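Local coordinates for beta-ketoacyl-[acyl-carrier-protein] synthase FabY (Pseudomonas aeruginosa, PDB 4CW4) that catalyses the condensation of acetyl-CoA with malonyl-ACP to acetoacetyl-ACP, the primer from which fatty acid synthesis starts, at residues G17-G22 / S366-V371; D102-H107 / S161-T166; M194-A199 / I596-G601; S352-E357 / I502-K507; D464-T469 / Q515-S520. One frame throughout, in Å; residues are numbered along the deposited sequence. Where two conformers were deposited one is given.

Contact 1: G17-G22 / S366-V371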
# COMPACT_ATOMS: atom_id res chain seq x y z
N GLY A 17 -11.73 -3.20 17.81
CA GLY A 17 -12.15 -2.68 16.52
C GLY A 17 -13.65 -2.73 16.36
O GLY A 17 -14.37 -3.02 17.31
N TYR A 18 -14.10 -2.47 15.13
CA TYR A 18 -15.52 -2.33 14.81
C TYR A 18 -15.80 -2.84 13.41
O TYR A 18 -15.10 -2.50 12.44
CB TYR A 18 -15.96 -0.86 14.91
CG TYR A 18 -15.83 -0.35 16.33
CD1 TYR A 18 -16.84 -0.55 17.26
CD2 TYR A 18 -14.67 0.30 16.75
CE1 TYR A 18 -16.72 -0.12 18.56
CE2 TYR A 18 -14.53 0.70 18.06
CZ TYR A 18 -15.56 0.50 18.96
OH TYR A 18 -15.45 0.92 20.27
N ASN A 19 -16.84 -3.66 13.32
CA ASN A 19 -17.41 -4.07 12.05
C ASN A 19 -18.91 -4.22 12.20
O ASN A 19 -19.48 -3.74 13.19
CB ASN A 19 -16.72 -5.33 11.51
CG ASN A 19 -16.89 -6.54 12.40
OD1 ASN A 19 -17.83 -6.63 13.19
ND2 ASN A 19 -16.02 -7.51 12.22
N ALA A 20 -19.56 -4.85 11.23
CA ALA A 20 -21.02 -4.95 11.23
C ALA A 20 -21.56 -5.71 12.43
O ALA A 20 -22.74 -5.61 12.73
CB ALA A 20 -21.51 -5.58 9.93
N ALA A 21 -20.71 -6.47 13.12
CA ALA A 21 -21.16 -7.24 14.30
C ALA A 21 -21.04 -6.44 15.60
O ALA A 21 -21.52 -6.87 16.63
CB ALA A 21 -20.38 -8.55 14.41
N GLY A 22 -20.40 -5.28 15.54
CA GLY A 22 -20.20 -4.41 16.69
C GLY A 22 -18.75 -4.23 17.11
O GLY A 22 -17.83 -4.29 16.29
N SER A 366 -14.75 -2.22 7.94
CA SER A 366 -14.23 -2.75 9.20
C SER A 366 -12.90 -2.14 9.51
O SER A 366 -12.10 -1.90 8.60
CB SER A 366 -14.03 -4.26 9.10
OG SER A 366 -13.62 -4.79 10.36
N SER A 367 -12.66 -1.89 10.79
CA SER A 367 -11.31 -1.60 11.25
C SER A 367 -11.06 -2.46 12.46
O SER A 367 -11.86 -2.49 13.39
CB SER A 367 -11.09 -0.12 11.59
OG SER A 367 -9.74 0.09 11.97
N GLN A 368 -9.92 -3.14 12.46
CA GLN A 368 -9.57 -4.14 13.47
C GLN A 368 -8.09 -4.05 13.75
O GLN A 368 -7.31 -3.88 12.82
CB GLN A 368 -9.86 -5.54 12.94
CG GLN A 368 -11.29 -5.84 12.54
CD GLN A 368 -12.17 -6.17 13.71
OE1 GLN A 368 -12.04 -5.60 14.79
NE2 GLN A 368 -13.09 -7.10 13.50
N TYR A 369 -7.72 -4.23 15.01
CA TYR A 369 -6.32 -4.28 15.44
C TYR A 369 -6.08 -5.40 16.44
O TYR A 369 -6.93 -5.67 17.29
CB TYR A 369 -5.86 -2.94 16.03
CG TYR A 369 -5.79 -1.91 14.97
CD1 TYR A 369 -4.71 -1.89 14.10
CD2 TYR A 369 -6.84 -1.02 14.76
CE1 TYR A 369 -4.67 -0.99 13.06
CE2 TYR A 369 -6.81 -0.13 13.73
CZ TYR A 369 -5.73 -0.12 12.88
OH TYR A 369 -5.67 0.76 11.81
N VAL A 370 -4.92 -6.04 16.34
CA VAL A 370 -4.43 -6.88 17.41
C VAL A 370 -3.15 -6.26 17.95
O VAL A 370 -2.40 -5.59 17.21
CB VAL A 370 -4.15 -8.35 16.97
CG1 VAL A 370 -5.46 -9.05 16.57
CG2 VAL A 370 -3.10 -8.42 15.87
N VAL A 371 -2.91 -6.47 19.23
CA VAL A 371 -1.68 -6.02 19.88
C VAL A 371 -0.86 -7.25 20.17
O VAL A 371 -1.32 -8.14 20.87
CB VAL A 371 -1.96 -5.26 21.18
CG1 VAL A 371 -0.67 -4.69 21.75
CG2 VAL A 371 -2.98 -4.16 20.96

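Contact 2: D102-H107 / S161-T166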
# COMPACT_ATOMS: atom_id res chain seq x y z
N ASP A 102 -30.82 3.26 -4.71
CA ASP A 102 -31.71 3.53 -5.84
C ASP A 102 -31.57 4.95 -6.39
O ASP A 102 -32.29 5.33 -7.32
CB ASP A 102 -33.16 3.29 -5.41
CG ASP A 102 -33.43 1.84 -5.12
OD1 ASP A 102 -33.16 1.00 -6.02
OD2 ASP A 102 -33.91 1.53 -4.01
N ALA A 103 -30.64 5.74 -5.85
CA ALA A 103 -30.51 7.13 -6.28
C ALA A 103 -29.12 7.67 -5.99
O ALA A 103 -28.91 8.46 -5.05
CB ALA A 103 -31.58 8.00 -5.64
N VAL A 104 -28.15 7.25 -6.81
CA VAL A 104 -26.79 7.77 -6.70
C VAL A 104 -26.57 8.81 -7.78
O VAL A 104 -26.97 8.63 -8.93
CB VAL A 104 -25.70 6.65 -6.73
CG1 VAL A 104 -25.86 5.69 -5.56
CG2 VAL A 104 -25.71 5.88 -8.01
N HIS A 105 -25.92 9.89 -7.40
CA HIS A 105 -25.66 11.00 -8.29
C HIS A 105 -24.60 10.66 -9.33
O HIS A 105 -23.61 9.99 -9.05
CB HIS A 105 -25.20 12.22 -7.49
CG HIS A 105 -24.77 13.38 -8.34
ND1 HIS A 105 -23.45 13.57 -8.70
CD2 HIS A 105 -25.47 14.39 -8.89
CE1 HIS A 105 -23.37 14.65 -9.46
NE2 HIS A 105 -24.57 15.17 -9.58
N TRP A 106 -24.83 11.16 -10.54
CA TRP A 106 -23.80 11.23 -11.56
C TRP A 106 -24.13 12.38 -12.50
O TRP A 106 -25.08 13.13 -12.26
CB TRP A 106 -23.66 9.91 -12.33
CG TRP A 106 -24.87 9.45 -13.13
CD1 TRP A 106 -26.16 9.30 -12.68
CD2 TRP A 106 -24.86 9.01 -14.49
NE1 TRP A 106 -26.95 8.83 -13.69
CE2 TRP A 106 -26.18 8.64 -14.81
CE3 TRP A 106 -23.87 8.91 -15.47
CZ2 TRP A 106 -26.53 8.18 -16.08
CZ3 TRP A 106 -24.23 8.46 -16.73
CH2 TRP A 106 -25.54 8.09 -17.01
N HIS A 107 -23.35 12.53 -13.56
CA HIS A 107 -23.65 13.51 -14.61
C HIS A 107 -23.98 12.79 -15.91
O HIS A 107 -23.21 11.94 -16.34
CB HIS A 107 -22.43 14.40 -14.91
CG HIS A 107 -22.04 15.32 -13.81
ND1 HIS A 107 -20.73 15.70 -13.60
CD2 HIS A 107 -22.77 15.98 -12.87
CE1 HIS A 107 -20.67 16.52 -12.57
NE2 HIS A 107 -21.90 16.71 -12.12
N SER A 161 -27.91 13.85 -12.54
CA SER A 161 -28.88 12.79 -12.72
C SER A 161 -28.67 11.73 -11.63
O SER A 161 -27.65 11.74 -10.95
CB SER A 161 -28.73 12.17 -14.11
OG SER A 161 -29.88 11.42 -14.47
N TYR A 162 -29.66 10.86 -11.46
CA TYR A 162 -29.65 9.85 -10.41
C TYR A 162 -29.94 8.48 -10.97
O TYR A 162 -30.83 8.30 -11.80
CB TYR A 162 -30.65 10.25 -9.31
CG TYR A 162 -30.21 11.55 -8.71
CD1 TYR A 162 -30.60 12.77 -9.25
CD2 TYR A 162 -29.32 11.56 -7.64
CE1 TYR A 162 -30.13 13.96 -8.73
CE2 TYR A 162 -28.86 12.75 -7.11
CZ TYR A 162 -29.26 13.94 -7.66
OH TYR A 162 -28.79 15.13 -7.12
N ARG A 163 -29.17 7.49 -10.51
CA ARG A 163 -29.33 6.13 -11.00
C ARG A 163 -29.34 5.13 -9.86
O ARG A 163 -28.93 5.43 -8.75
CB ARG A 163 -28.22 5.78 -12.00
CG ARG A 163 -26.82 5.73 -11.37
CD ARG A 163 -25.74 5.46 -12.40
NE ARG A 163 -25.94 4.16 -13.02
CZ ARG A 163 -25.50 3.00 -12.53
NH1 ARG A 163 -24.79 2.97 -11.41
NH2 ARG A 163 -25.76 1.88 -13.18
N ALA A 164 -29.81 3.93 -10.17
CA ALA A 164 -29.83 2.85 -9.20
C ALA A 164 -28.60 1.98 -9.39
O ALA A 164 -28.17 1.74 -10.51
CB ALA A 164 -31.08 2.04 -9.34
N LEU A 165 -28.03 1.53 -8.28
CA LEU A 165 -26.96 0.53 -8.32
C LEU A 165 -27.60 -0.84 -8.42
O LEU A 165 -28.70 -1.07 -7.90
CB LEU A 165 -26.12 0.60 -7.04
CG LEU A 165 -25.41 1.92 -6.71
CD1 LEU A 165 -24.77 1.85 -5.34
CD2 LEU A 165 -24.34 2.21 -7.75
N THR A 166 -26.94 -1.78 -9.08
CA THR A 166 -27.45 -3.15 -9.13
C THR A 166 -27.30 -3.88 -7.78
O THR A 166 -27.95 -4.88 -7.55
CB THR A 166 -26.75 -3.97 -10.20
OG1 THR A 166 -25.37 -4.05 -9.88
CG2 THR A 166 -26.95 -3.33 -11.59
O HOH W 1 -29.76 8.69 -14.25

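Contact 3: M194-A199 / I596-G601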
# COMPACT_ATOMS: atom_id res chain seq x y z
N MET A 194 -12.33 5.43 11.63
CA MET A 194 -12.48 4.05 12.08
C MET A 194 -11.17 3.52 12.63
O MET A 194 -11.17 2.80 13.62
CB MET A 194 -13.01 3.17 10.94
CG MET A 194 -14.48 3.43 10.66
SD MET A 194 -15.19 2.53 9.27
CE MET A 194 -14.84 0.83 9.71
N SER A 195 -10.06 3.91 12.03
CA SER A 195 -8.75 3.45 12.50
C SER A 195 -8.47 4.00 13.89
O SER A 195 -8.01 3.28 14.77
CB SER A 195 -7.63 3.85 11.53
OG SER A 195 -6.40 3.28 11.95
N VAL A 196 -8.71 5.30 14.08
CA VAL A 196 -8.46 5.94 15.37
C VAL A 196 -9.32 5.29 16.46
O VAL A 196 -8.83 4.95 17.54
CB VAL A 196 -8.71 7.47 15.27
CG1 VAL A 196 -8.80 8.14 16.64
CG2 VAL A 196 -7.63 8.12 14.40
N VAL A 197 -10.59 5.09 16.16
CA VAL A 197 -11.51 4.53 17.16
C VAL A 197 -11.22 3.05 17.46
O VAL A 197 -11.24 2.61 18.62
CB VAL A 197 -12.98 4.77 16.73
CG1 VAL A 197 -13.94 4.07 17.61
CG2 VAL A 197 -13.25 6.27 16.69
N ALA A 198 -10.91 2.28 16.42
CA ALA A 198 -10.52 0.88 16.59
C ALA A 198 -9.21 0.73 17.35
O ALA A 198 -9.06 -0.18 18.15
CB ALA A 198 -10.44 0.19 15.24
N ALA A 199 -8.24 1.58 17.05
CA ALA A 199 -6.94 1.45 17.70
C ALA A 199 -7.08 1.66 19.20
O ALA A 199 -6.45 0.96 19.98
CB ALA A 199 -5.92 2.40 17.10
N ILE A 596 -11.72 7.98 23.35
CA ILE A 596 -10.88 7.81 22.18
C ILE A 596 -9.64 8.67 22.32
O ILE A 596 -9.72 9.86 22.66
CB ILE A 596 -11.67 8.16 20.89
CG1 ILE A 596 -12.91 7.27 20.77
CG2 ILE A 596 -10.77 8.04 19.67
CD1 ILE A 596 -12.65 5.79 20.85
N ILE A 597 -8.50 8.07 22.02
CA ILE A 597 -7.22 8.78 22.07
C ILE A 597 -6.97 9.48 20.74
O ILE A 597 -6.90 8.84 19.71
CB ILE A 597 -6.06 7.79 22.33
CG1 ILE A 597 -6.33 6.98 23.62
CG2 ILE A 597 -4.73 8.55 22.40
CD1 ILE A 597 -5.51 5.70 23.75
N TYR A 598 -6.82 10.79 20.79
CA TYR A 598 -6.50 11.58 19.60
C TYR A 598 -5.68 12.78 20.07
O TYR A 598 -6.23 13.83 20.44
CB TYR A 598 -7.74 12.04 18.83
CG TYR A 598 -7.39 12.79 17.56
CD1 TYR A 598 -6.82 12.13 16.48
CD2 TYR A 598 -7.62 14.15 17.43
CE1 TYR A 598 -6.48 12.80 15.33
CE2 TYR A 598 -7.30 14.83 16.28
CZ TYR A 598 -6.71 14.15 15.23
OH TYR A 598 -6.38 14.81 14.07
N ASN A 599 -4.37 12.61 20.07
CA ASN A 599 -3.46 13.52 20.74
C ASN A 599 -2.79 14.54 19.81
O ASN A 599 -1.62 14.90 20.02
CB ASN A 599 -2.39 12.70 21.47
CG ASN A 599 -1.79 13.44 22.64
OD1 ASN A 599 -2.48 14.11 23.39
ND2 ASN A 599 -0.47 13.31 22.80
N PHE A 600 -3.54 15.00 18.81
CA PHE A 600 -3.10 16.03 17.88
C PHE A 600 -2.43 17.23 18.55
O PHE A 600 -3.02 17.90 19.40
CB PHE A 600 -4.29 16.49 17.03
CG PHE A 600 -3.93 17.47 15.94
CD1 PHE A 600 -3.78 18.82 16.23
CD2 PHE A 600 -3.79 17.06 14.63
CE1 PHE A 600 -3.46 19.72 15.22
CE2 PHE A 600 -3.48 17.96 13.62
CZ PHE A 600 -3.31 19.29 13.91
N GLY A 601 -1.19 17.48 18.16
CA GLY A 601 -0.46 18.67 18.56
C GLY A 601 0.06 18.68 19.98
O GLY A 601 0.52 19.73 20.44

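Contact 4: S352-E357 / I502-K507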
# COMPACT_ATOMS: atom_id res chain seq x y z
N SER A 352 -24.72 -12.72 1.69
CA SER A 352 -23.43 -13.41 1.77
C SER A 352 -23.62 -14.85 2.25
O SER A 352 -23.97 -15.09 3.42
CB SER A 352 -22.49 -12.64 2.68
OG SER A 352 -21.18 -13.17 2.59
N ARG A 353 -23.40 -15.77 1.32
CA ARG A 353 -23.72 -17.20 1.47
C ARG A 353 -22.50 -18.08 1.15
O ARG A 353 -22.50 -18.80 0.15
CB ARG A 353 -24.86 -17.54 0.49
CG ARG A 353 -26.21 -16.95 0.90
CD ARG A 353 -27.14 -16.83 -0.32
NE ARG A 353 -28.50 -16.37 -0.02
CZ ARG A 353 -29.56 -17.16 0.13
NH1 ARG A 353 -29.44 -18.49 0.06
NH2 ARG A 353 -30.75 -16.62 0.35
N PRO A 354 -21.41 -17.93 1.91
CA PRO A 354 -20.22 -18.76 1.66
C PRO A 354 -20.56 -20.25 1.57
O PRO A 354 -21.27 -20.76 2.41
CB PRO A 354 -19.34 -18.48 2.89
CG PRO A 354 -19.82 -17.18 3.44
CD PRO A 354 -21.31 -17.16 3.16
N PHE A 355 -20.05 -20.90 0.53
CA PHE A 355 -20.20 -22.34 0.31
C PHE A 355 -21.62 -22.81 -0.00
O PHE A 355 -21.83 -24.00 -0.20
CB PHE A 355 -19.57 -23.14 1.45
CG PHE A 355 -18.10 -22.87 1.58
CD1 PHE A 355 -17.20 -23.32 0.63
CD2 PHE A 355 -17.63 -22.10 2.62
CE1 PHE A 355 -15.86 -23.00 0.71
CE2 PHE A 355 -16.29 -21.80 2.73
CZ PHE A 355 -15.40 -22.26 1.78
N GLY A 356 -22.57 -21.88 -0.11
CA GLY A 356 -23.91 -22.19 -0.55
C GLY A 356 -24.14 -21.78 -1.98
O GLY A 356 -23.23 -21.30 -2.63
N GLU A 357 -25.35 -22.00 -2.48
CA GLU A 357 -25.78 -21.29 -3.68
C GLU A 357 -25.50 -19.80 -3.45
O GLU A 357 -25.89 -19.24 -2.42
CB GLU A 357 -27.25 -21.54 -4.00
CG GLU A 357 -27.60 -23.00 -4.24
CD GLU A 357 -26.90 -23.58 -5.45
OE1 GLU A 357 -26.74 -22.85 -6.45
OE2 GLU A 357 -26.49 -24.76 -5.39
N ILE A 502 -22.50 -21.19 9.24
CA ILE A 502 -22.78 -20.34 8.07
C ILE A 502 -24.30 -20.27 7.99
O ILE A 502 -24.95 -21.05 7.28
CB ILE A 502 -22.16 -20.90 6.78
CG1 ILE A 502 -20.67 -21.23 7.00
CG2 ILE A 502 -22.35 -19.88 5.65
CD1 ILE A 502 -19.96 -21.78 5.78
N LYS A 503 -24.89 -19.35 8.75
CA LYS A 503 -26.34 -19.41 8.98
C LYS A 503 -27.16 -18.91 7.81
O LYS A 503 -28.37 -19.14 7.76
CB LYS A 503 -26.70 -18.64 10.25
CG LYS A 503 -26.10 -19.26 11.47
CD LYS A 503 -26.46 -18.51 12.74
CE LYS A 503 -25.73 -19.14 13.87
NZ LYS A 503 -25.18 -18.13 14.77
N THR A 504 -26.51 -18.24 6.87
CA THR A 504 -27.19 -17.69 5.72
C THR A 504 -27.50 -18.72 4.62
O THR A 504 -28.27 -18.43 3.71
CB THR A 504 -26.36 -16.60 5.09
OG1 THR A 504 -25.05 -17.13 4.82
CG2 THR A 504 -26.23 -15.40 6.02
N ILE A 505 -26.89 -19.90 4.70
CA ILE A 505 -27.11 -20.94 3.67
C ILE A 505 -28.05 -22.02 4.18
O ILE A 505 -28.14 -22.28 5.38
CB ILE A 505 -25.78 -21.54 3.13
CG1 ILE A 505 -25.11 -22.46 4.16
CG2 ILE A 505 -24.84 -20.41 2.69
CD1 ILE A 505 -23.89 -23.19 3.60
N ASP A 506 -28.74 -22.67 3.25
CA ASP A 506 -29.65 -23.74 3.62
C ASP A 506 -29.02 -25.08 3.53
O ASP A 506 -29.46 -26.04 4.18
CB ASP A 506 -30.88 -23.70 2.75
CG ASP A 506 -31.77 -22.56 3.12
OD1 ASP A 506 -32.04 -22.46 4.33
OD2 ASP A 506 -32.14 -21.76 2.25
N LYS A 507 -28.01 -25.15 2.69
CA LYS A 507 -27.16 -26.30 2.56
C LYS A 507 -26.00 -25.89 1.68
O LYS A 507 -26.01 -24.87 0.98
CB LYS A 507 -27.89 -27.48 1.96
CG LYS A 507 -27.99 -27.52 0.46
CD LYS A 507 -28.13 -28.96 -0.02
CE LYS A 507 -27.79 -29.06 -1.50
NZ LYS A 507 -28.47 -27.97 -2.24
O HOH W 2 -31.13 -21.20 -0.33
O HOH W 3 -27.56 -23.15 -0.21

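Contact 5: D464-T469 / Q515-S520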
# COMPACT_ATOMS: atom_id res chain seq x y z
N ASP A 464 -9.84 -35.47 8.78
CA ASP A 464 -11.20 -35.71 8.33
C ASP A 464 -12.12 -34.82 9.15
O ASP A 464 -11.76 -34.40 10.24
CB ASP A 464 -11.57 -37.18 8.48
CG ASP A 464 -12.81 -37.56 7.69
OD1 ASP A 464 -13.20 -36.81 6.75
OD2 ASP A 464 -13.41 -38.60 8.01
N GLY A 465 -13.30 -34.50 8.61
CA GLY A 465 -14.26 -33.66 9.31
C GLY A 465 -13.68 -32.32 9.75
O GLY A 465 -13.96 -31.83 10.85
N TRP A 466 -12.85 -31.73 8.90
CA TRP A 466 -12.12 -30.50 9.26
C TRP A 466 -13.12 -29.37 9.40
O TRP A 466 -13.75 -29.00 8.42
CB TRP A 466 -11.12 -30.14 8.18
CG TRP A 466 -9.89 -29.37 8.61
CD1 TRP A 466 -9.47 -29.08 9.87
CD2 TRP A 466 -8.91 -28.82 7.72
NE1 TRP A 466 -8.29 -28.38 9.83
CE2 TRP A 466 -7.92 -28.22 8.51
CE3 TRP A 466 -8.78 -28.80 6.33
CZ2 TRP A 466 -6.80 -27.59 7.96
CZ3 TRP A 466 -7.68 -28.17 5.78
CH2 TRP A 466 -6.69 -27.58 6.60
N PRO A 467 -13.27 -28.83 10.61
CA PRO A 467 -14.32 -27.82 10.75
C PRO A 467 -13.97 -26.52 10.05
O PRO A 467 -12.84 -26.00 10.16
CB PRO A 467 -14.42 -27.62 12.27
CG PRO A 467 -13.78 -28.85 12.86
CD PRO A 467 -12.70 -29.22 11.91
N VAL A 468 -14.96 -26.01 9.32
CA VAL A 468 -14.84 -24.79 8.53
C VAL A 468 -15.90 -23.77 8.95
O VAL A 468 -17.07 -24.09 9.10
CB VAL A 468 -14.99 -25.10 7.01
CG1 VAL A 468 -14.99 -23.83 6.17
CG2 VAL A 468 -13.92 -26.05 6.53
N THR A 469 -15.47 -22.52 9.11
CA THR A 469 -16.37 -21.41 9.39
C THR A 469 -16.04 -20.26 8.42
O THR A 469 -14.97 -20.25 7.83
CB THR A 469 -16.27 -20.99 10.87
OG1 THR A 469 -17.28 -20.02 11.20
CG2 THR A 469 -14.89 -20.46 11.22
N GLN A 515 -15.52 -33.96 1.10
CA GLN A 515 -15.27 -35.29 1.66
C GLN A 515 -14.60 -35.21 3.04
O GLN A 515 -15.00 -35.94 3.94
CB GLN A 515 -14.47 -36.21 0.72
CG GLN A 515 -14.36 -37.65 1.30
CD GLN A 515 -13.56 -38.63 0.45
OE1 GLN A 515 -13.17 -38.35 -0.69
NE2 GLN A 515 -13.32 -39.80 1.01
N ARG A 516 -13.61 -34.34 3.19
CA ARG A 516 -12.86 -34.21 4.44
C ARG A 516 -13.15 -32.94 5.24
O ARG A 516 -12.43 -32.65 6.18
CB ARG A 516 -11.36 -34.31 4.14
CG ARG A 516 -10.94 -35.75 3.85
CD ARG A 516 -9.86 -35.87 2.79
NE ARG A 516 -10.39 -35.56 1.46
CZ ARG A 516 -10.36 -36.38 0.40
NH1 ARG A 516 -9.85 -37.61 0.49
NH2 ARG A 516 -10.85 -35.96 -0.75
N LEU A 517 -14.22 -32.23 4.89
CA LEU A 517 -14.56 -30.97 5.54
C LEU A 517 -15.90 -31.07 6.25
O LEU A 517 -16.81 -31.79 5.80
CB LEU A 517 -14.65 -29.82 4.52
CG LEU A 517 -13.47 -29.61 3.57
CD1 LEU A 517 -13.71 -28.43 2.64
CD2 LEU A 517 -12.17 -29.42 4.32
N SER A 518 -16.02 -30.33 7.35
CA SER A 518 -17.28 -30.21 8.06
C SER A 518 -17.74 -28.76 8.03
O SER A 518 -17.25 -27.90 8.79
CB SER A 518 -17.15 -30.68 9.51
OG SER A 518 -18.34 -30.43 10.24
N ILE A 519 -18.66 -28.49 7.11
CA ILE A 519 -19.19 -27.15 6.87
C ILE A 519 -20.66 -27.14 7.29
O ILE A 519 -21.50 -27.82 6.68
CB ILE A 519 -19.12 -26.76 5.38
CG1 ILE A 519 -17.69 -26.88 4.83
CG2 ILE A 519 -19.60 -25.33 5.20
CD1 ILE A 519 -17.59 -26.85 3.34
N SER A 520 -20.98 -26.41 8.35
CA SER A 520 -22.31 -26.44 8.91
C SER A 520 -22.99 -25.08 8.88
O SER A 520 -22.32 -24.05 9.01
CB SER A 520 -22.25 -26.93 10.35
OG SER A 520 -23.55 -26.95 10.92
O HOH W 4 -15.32 -35.50 6.68
O HOH W 5 -13.02 -38.97 4.25
O HOH W 6 -19.15 -25.31 10.33

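Contact 1: G17-G22 / S366-V371
Tyr18 and Ser367 are the hydrogen-bonded pair of two antiparallel strands in the buried centre of the thiolase-like fold, where the end of strand 10-19 lies against the start of strand 366-374. Tyr18 N donates to Ser367 O at 2.8 Å, and Ser367 N returns a bond of 3.0 Å to Tyr18 O. Next to them Gly17 faces Gln368 as a non-hydrogen-bonded pair. Lacking a side chain, Gly17 lets its CA come within 3.1 Å of Ser367 O. On the face of Tyr18 and Ser367, the strands lie against helix 190-204. On the other, Asn19, Ser366 and, in one of its two conformers, Gln368 NE2 converge on Asp485 OD1 of helix 482-496, while Gln368 OE1 is bonded to Ser24 OG. The shared carboxylate accounts for an otherwise awkward neighbourhood, with Asn19 ND2 and Gln368 NE2, both donors, 3.2 Å apart and their amide planes at 73°. The side chain of Ser366 is about 9 Å from that of His477, a predicted active-site residue. Asn19 holds CG between its own N and carbonyl carbon (chi1 63°); this directs OD1 forward along the chain, where it accepts Ala21 N at 2.9 Å in an Asx turn.

Contact 2: D102-H107 / S161-T166
Trp106 and Arg163 both hold CG between their backbone N and carbonyl carbon (chi1 63° and 66°), which brings indole and arginine stem together on one face of a two-stranded antiparallel sheet. Arg163 CD lies over the indole, 3.8 Å from the centroid of the five-membered ring of Trp106, a CH-pi contact. The guanidinium is turned 85° to the ring rather than stacked on it, while Arg245 of the second subunit makes a cation-pi contact with the same indole. At the indole edge, in plane, a water accepts Trp106 NE1 (2.9 Å) and donates to Tyr162 O (2.7 Å); Ser161 OG bonds to it too, and to Glu131 N of the second subunit. This pairing of strands 104-112 and 155-163 carries a classic beta bulge, Ala103 and Val104 both facing Arg163. Val104 N donates to Arg163 O at 2.8 Å, and Trp106 and Ser161 exchange two more backbone bonds. On the opposite face His105 turns its ring edge toward the face of Tyr162 in an offset edge-to-face pair, centroids 5.7 Å apart; His105 NE2 is bonded to Asp160. Beside the bulge, Val104 CG2 packs on Arg163 CG at 3.5 Å and on Leu165 CD2 at 3.9 Å.

Contact 3: M194-A199 / I596-G601
Val196 and Val197, neighbours on helix 190-204, present their methyl groups to Ile596 in the irregular C-terminal chain that follows helix 565-590. Walking along the helix, Ser195, one residue before Val196, looks elsewhere: its OG is hydrogen-bonded to Tyr369 OH of the central strand 366-374, which ties this turn of helix to the interior of the thiolase-like fold. Val196 comes next and points straight at the crossing chain. With CG1 anti to the backbone N (chi1 166°), it sets that single methyl against Ile596 CG2 at 3.6 Å. The same CG1 lies 3.7 Å from Ile597 O and reaches Tyr598 CD1 at 4.5 Å, approaching the phenol obliquely. The Tyr598 ring also meets the rings of Tyr183, His188 and Tyr271. Val197 then takes the other branch of the isoleucine. Its CG1 is 3.9 Å from Ile596 CD1, so Ile596 straddles the two valines, CG2 on one and CD1 on the other. A turn further on, Thr200 OG1 is hydrogen-bonded to Ile597 N. Beyond Tyr598, the chain goes on to the second subunit, where Asn599 packs on Phe399 of that subunit. Between the segments themselves the contact is small and nearly all apolar, carried by methyl groups; such packing is non-directional, so the bond from Thr200 to Ile597 N probably supplies the directional part of the fit between chain and helix.

Contact 4: S352-E357 / I502-K507
Thr504 swings its hydroxyl between its N and carbonyl carbon (chi1 54°), from where OG1 donates to Ser352 O at 2.7 Å. The bond lies in the carbonyl plane and uses a lone pair, the C=O...OG1 angle being 138°. Arg353, extended from CG to NE, runs past Thr504, whose O sits over one face of the Arg353 guanidinium, 3.8 Å from NH1. That oxygen is not bonded there; it accepts Arg350 NE. Ile505 turns its branches into the type II turn of residues 353 to 356: CG2 is 3.6 Å from Arg353 CB and 3.8 Å from Gly356 CA, close to the place where a side chain on the glycine would stand. Ile502 has CG1 anti to its carbonyl carbon (chi1 -50°) and divides its methyls, CG2 against Pro354 CD at 3.8 Å and CD1 at the ring edge of Phe355, 3.9 Å from CD2. At the solvent side a water links Lys507 O, 2.6 Å away, weakly to Glu357 N. The type II turn thus packs on a type I turn (502-505) near the ketosynthase active site, the side chains of Phe355 and Ser352 each about 7 Å from one predicted catalytic histidine, His439 and His477 respectively.

Contact 5: D464-T469 / Q515-S520
Trp466 O takes the shortest direct bond between the two segments, 2.8 Å from Ser518 N, in a parallel strand pairing of the C-terminal half of the ketosynthase. The N-H points almost straight at the oxygen (176°) but arrives from above the carbonyl plane, 54° out of it. Strand 466-469 alternates its partners in the way of parallel sheets: Trp466 N donates to Arg516 O at 2.9 Å, and Val468 N to Ser518 O at 3.0 Å. Its other edge is bonded to strand 434-437, so it lies between that strand and 517-519. Trp466, Val468, Leu517 and Ile519 share one face, Trp466 and Val468 packing on Leu517, and Val468 also on Ile519. The indole leads away from strand 517-519 toward helix 444-461, with NE1 bonded to Ser434 OG, and what it offers Leu517 is an edge: CE3 lies 4.0 Å from Leu517 CD2. Val468 CB meets Ile519 CG1 at 3.9 Å. Before the strands begin, a water accepts Gly465 N, while Arg516 turns its guanidinium to Asp455 in a salt bridge. Asp464 OD1 and Gln515 O, both acceptors, approach each other without bonding. At the far end another water bridges the segments, donating to Val468 O at 2.7 Å and accepting Ser520 N at 2.9 Å.

Contact 1 lies at the centre of the chain, with contact 3 packed against it: Tyr369 OH bonds to Ser195 OG, and Tyr18 packs on Val197. One is backbone pairing with a buried polar cluster, the other mostly methyl packing under a C-terminal chain that goes on to the second subunit. Contacts 4 and 5 also touch, through Ile502 N to Ser520 O and the packing of Ile502 on Ile519; together they join a parallel strand pair, partly buried with an exposed end, to buried turns near the predicted catalytic histidines. Contact 2 stands apart, its centre 28 Å from that of the chain, and mixes aromatic, charged and water-mediated contacts at the subunit interface.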